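PDB 4ASM: beta-agarase D, which hydrolyses the beta-1,4-linkages of agarose at random positions with retention of anomeric configuration, this chain being its glycoside hydrolase family 16 catalytic domain. Local coordinates for residues Phe179-His188 and Tyr199-Gly209. Numbering follows the deposited sequence.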
# COMPACT_ATOMS: atom_id res chain seq x y z
N PHE A 179 -6.39 -3.16 -14.60
CA PHE A 179 -5.87 -3.01 -13.23
C PHE A 179 -6.87 -3.39 -12.16
O PHE A 179 -6.47 -3.81 -11.08
CB PHE A 179 -5.32 -1.59 -13.00
CG PHE A 179 -4.20 -1.27 -13.92
CD1 PHE A 179 -2.93 -1.82 -13.72
CD2 PHE A 179 -4.42 -0.47 -15.04
CE1 PHE A 179 -1.89 -1.55 -14.62
CE2 PHE A 179 -3.38 -0.20 -15.93
CZ PHE A 179 -2.12 -0.75 -15.71
N ALA A 180 -8.16 -3.28 -12.47
CA ALA A 180 -9.20 -3.52 -11.46
C ALA A 180 -9.21 -4.94 -10.90
O ALA A 180 -9.67 -5.17 -9.78
CB ALA A 180 -10.58 -3.14 -12.01
N SER A 181 -8.72 -5.90 -11.68
CA SER A 181 -8.68 -7.30 -11.27
C SER A 181 -7.48 -7.65 -10.39
O SER A 181 -7.35 -8.78 -9.94
CB SER A 181 -8.70 -8.23 -12.49
OG SER A 181 -7.53 -8.02 -13.24
N LYS A 182 -6.60 -6.67 -10.13
CA LYS A 182 -5.35 -6.96 -9.42
C LYS A 182 -5.18 -6.14 -8.14
O LYS A 182 -5.75 -5.04 -7.98
CB LYS A 182 -4.15 -6.69 -10.35
CG LYS A 182 -4.20 -7.53 -11.66
CD LYS A 182 -4.15 -9.05 -11.36
CE LYS A 182 -3.95 -9.93 -12.61
NZ LYS A 182 -5.16 -9.97 -13.45
N ILE A 183 -4.40 -6.70 -7.21
CA ILE A 183 -3.94 -5.95 -6.04
C ILE A 183 -2.44 -5.89 -6.16
O ILE A 183 -1.78 -6.92 -6.29
CB ILE A 183 -4.35 -6.60 -4.69
CG1 ILE A 183 -5.86 -6.86 -4.62
CG2 ILE A 183 -3.83 -5.72 -3.49
CD1 ILE A 183 -6.32 -7.55 -3.36
N HIS A 184 -1.89 -4.68 -6.16
CA HIS A 184 -0.44 -4.55 -6.17
C HIS A 184 0.14 -4.81 -4.79
O HIS A 184 -0.17 -4.08 -3.84
CB HIS A 184 -0.01 -3.17 -6.68
CG HIS A 184 1.43 -3.09 -7.06
ND1 HIS A 184 2.17 -1.93 -6.95
CD2 HIS A 184 2.29 -4.04 -7.52
CE1 HIS A 184 3.40 -2.15 -7.36
NE2 HIS A 184 3.51 -3.42 -7.70
N LEU A 185 0.94 -5.87 -4.70
CA LEU A 185 1.57 -6.29 -3.44
C LEU A 185 2.99 -5.73 -3.52
O LEU A 185 3.80 -6.17 -4.36
CB LEU A 185 1.56 -7.81 -3.26
CG LEU A 185 0.16 -8.42 -3.39
CD1 LEU A 185 0.28 -9.93 -3.31
CD2 LEU A 185 -0.74 -7.88 -2.28
N SER A 186 3.27 -4.71 -2.71
CA SER A 186 4.38 -3.82 -3.04
C SER A 186 5.12 -3.26 -1.82
O SER A 186 4.74 -3.46 -0.67
CB SER A 186 3.83 -2.68 -3.90
OG SER A 186 4.84 -1.91 -4.54
N HIS A 187 6.21 -2.56 -2.13
CA HIS A 187 6.98 -1.81 -1.15
C HIS A 187 7.74 -0.79 -1.97
O HIS A 187 7.71 -0.84 -3.18
CB HIS A 187 7.94 -2.73 -0.36
CG HIS A 187 9.16 -3.15 -1.13
ND1 HIS A 187 9.21 -4.31 -1.86
CD2 HIS A 187 10.37 -2.55 -1.27
CE1 HIS A 187 10.41 -4.42 -2.42
NE2 HIS A 187 11.14 -3.37 -2.07
N HIS A 188 8.39 0.17 -1.31
CA HIS A 188 9.27 1.06 -2.05
C HIS A 188 10.52 1.29 -1.24
O HIS A 188 10.49 1.30 -0.02
CB HIS A 188 8.63 2.44 -2.25
CG HIS A 188 7.58 2.53 -3.32
ND1 HIS A 188 6.31 1.99 -3.20
CD2 HIS A 188 7.60 3.19 -4.50
CE1 HIS A 188 5.61 2.28 -4.28
NE2 HIS A 188 6.37 3.02 -5.08
N TYR A 199 12.29 2.84 -6.21
CA TYR A 199 12.11 1.44 -6.62
C TYR A 199 10.89 0.80 -5.94
O TYR A 199 10.68 0.97 -4.75
CB TYR A 199 13.34 0.60 -6.27
CG TYR A 199 13.10 -0.85 -6.61
CD1 TYR A 199 13.19 -1.27 -7.93
CD2 TYR A 199 12.73 -1.77 -5.64
CE1 TYR A 199 12.93 -2.59 -8.30
CE2 TYR A 199 12.46 -3.11 -5.97
CZ TYR A 199 12.57 -3.50 -7.31
OH TYR A 199 12.34 -4.81 -7.67
N GLN A 200 10.12 0.06 -6.73
CA GLN A 200 9.03 -0.78 -6.25
C GLN A 200 8.97 -2.06 -7.11
O GLN A 200 9.45 -2.07 -8.25
CB GLN A 200 7.70 -0.04 -6.34
CG GLN A 200 7.27 0.22 -7.79
CD GLN A 200 6.04 1.07 -7.87
OE1 GLN A 200 6.06 2.21 -8.37
NE2 GLN A 200 4.97 0.57 -7.34
N PRO A 201 8.38 -3.13 -6.56
CA PRO A 201 8.22 -4.34 -7.37
C PRO A 201 7.43 -4.11 -8.64
O PRO A 201 6.36 -3.49 -8.63
CB PRO A 201 7.48 -5.30 -6.43
CG PRO A 201 7.90 -4.82 -5.04
CD PRO A 201 7.91 -3.32 -5.18
N ALA A 202 8.01 -4.60 -9.73
CA ALA A 202 7.43 -4.47 -11.07
C ALA A 202 7.38 -5.82 -11.79
O ALA A 202 7.21 -5.86 -13.01
CB ALA A 202 8.22 -3.45 -11.89
N ASP A 203 7.55 -6.92 -11.06
CA ASP A 203 7.32 -8.23 -11.65
C ASP A 203 5.83 -8.41 -11.89
O ASP A 203 4.99 -7.89 -11.13
CB ASP A 203 7.93 -9.40 -10.83
CG ASP A 203 7.43 -9.46 -9.39
OD1 ASP A 203 7.60 -8.47 -8.64
OD2 ASP A 203 6.94 -10.54 -8.99
N LEU A 204 5.51 -9.17 -12.93
CA LEU A 204 4.12 -9.49 -13.25
C LEU A 204 3.37 -10.02 -12.00
O LEU A 204 2.23 -9.61 -11.71
CB LEU A 204 4.06 -10.50 -14.39
CG LEU A 204 2.67 -11.06 -14.73
CD1 LEU A 204 1.79 -10.02 -15.40
CD2 LEU A 204 2.82 -12.34 -15.59
N ASN A 205 4.02 -10.91 -11.26
CA ASN A 205 3.37 -11.55 -10.10
C ASN A 205 3.07 -10.58 -8.95
O ASN A 205 2.27 -10.92 -8.07
CB ASN A 205 4.20 -12.73 -9.61
CG ASN A 205 4.07 -13.96 -10.51
OD1 ASN A 205 3.27 -14.01 -11.46
ND2 ASN A 205 4.88 -14.99 -10.20
N SER A 206 3.66 -9.38 -8.96
CA SER A 206 3.34 -8.42 -7.90
C SER A 206 1.95 -7.83 -8.07
O SER A 206 1.41 -7.22 -7.15
CB SER A 206 4.39 -7.30 -7.79
OG SER A 206 4.30 -6.38 -8.86
N TRP A 207 1.39 -7.98 -9.26
CA TRP A 207 0.01 -7.58 -9.54
C TRP A 207 -0.83 -8.85 -9.34
O TRP A 207 -1.03 -9.64 -10.27
CB TRP A 207 -0.09 -6.95 -10.93
CG TRP A 207 0.65 -5.65 -10.96
CD1 TRP A 207 1.99 -5.47 -11.23
CD2 TRP A 207 0.12 -4.35 -10.66
NE1 TRP A 207 2.31 -4.14 -11.12
CE2 TRP A 207 1.19 -3.43 -10.78
CE3 TRP A 207 -1.16 -3.88 -10.32
CZ2 TRP A 207 1.03 -2.06 -10.57
CZ3 TRP A 207 -1.33 -2.49 -10.11
CH2 TRP A 207 -0.23 -1.61 -10.24
N TRP A 208 -1.25 -9.06 -8.10
CA TRP A 208 -1.82 -10.32 -7.68
C TRP A 208 -3.31 -10.40 -7.98
O TRP A 208 -4.06 -9.43 -7.80
CB TRP A 208 -1.55 -10.52 -6.18
CG TRP A 208 -2.18 -11.77 -5.70
CD1 TRP A 208 -1.69 -13.04 -5.82
CD2 TRP A 208 -3.46 -11.88 -5.10
NE1 TRP A 208 -2.60 -13.93 -5.30
CE2 TRP A 208 -3.70 -13.25 -4.85
CE3 TRP A 208 -4.45 -10.94 -4.72
CZ2 TRP A 208 -4.87 -13.72 -4.25
CZ3 TRP A 208 -5.61 -11.40 -4.13
CH2 TRP A 208 -5.82 -12.78 -3.90
N GLY A 209 -3.77 -11.56 -8.42
CA GLY A 209 -5.18 -11.76 -8.68
C GLY A 209 -5.60 -13.20 -8.42
O GLY A 209 -4.81 -14.03 -7.96
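Ile183 and Trp208 form an antiparallel hydrogen-bonded pair, Ile183 N-H donating to Trp208 O at 2.8 Å and Ile183 O accepting from Trp208 N. Two residues on, past the non-hydrogen-bonded pair His184-Trp207, Leu185 N donates to Ser206 O at 2.8 Å in a nearly straight bond (173°). His184 uses both ring nitrogens: NE2 donates to Pro201 O (3.0 Å), which lies in the imidazole plane, and weakly to Ser206 OG, while ND1 is hydrogen-bonded to OE1 of Glu165, the probable proton donor. Histidine thus suits a place between backbone and carboxylate, probably helping to orient Glu165. Ser206 OG itself donates to Asp203 O, tying down the 3-10 turn.

With CG anti to the backbone N (chi1 -164°), the His184 ring lies over the six-membered ring of Trp207 in an offset stack, centroids 4.1 Å apart and planes at 7°. A broad indole can also receive the edge of Phe179 on its face, making an aromatic cluster. Leu185 CD1 packs against Trp208 CB at 3.5 Å. Farther along, the compact, puckered pyrrolidine of Pro201 sets CD over the His187 ring, and Gln200 CB sits 3.6 Å from the centre of the His188 ring.

Strand 183-191 is thereby held between strand 207-208 and strand 159-166, which carries the predicted catalytic Glu160 and Glu165, while strand 240-246 touches His187 and Trp208 within the GH16 beta-sandwich.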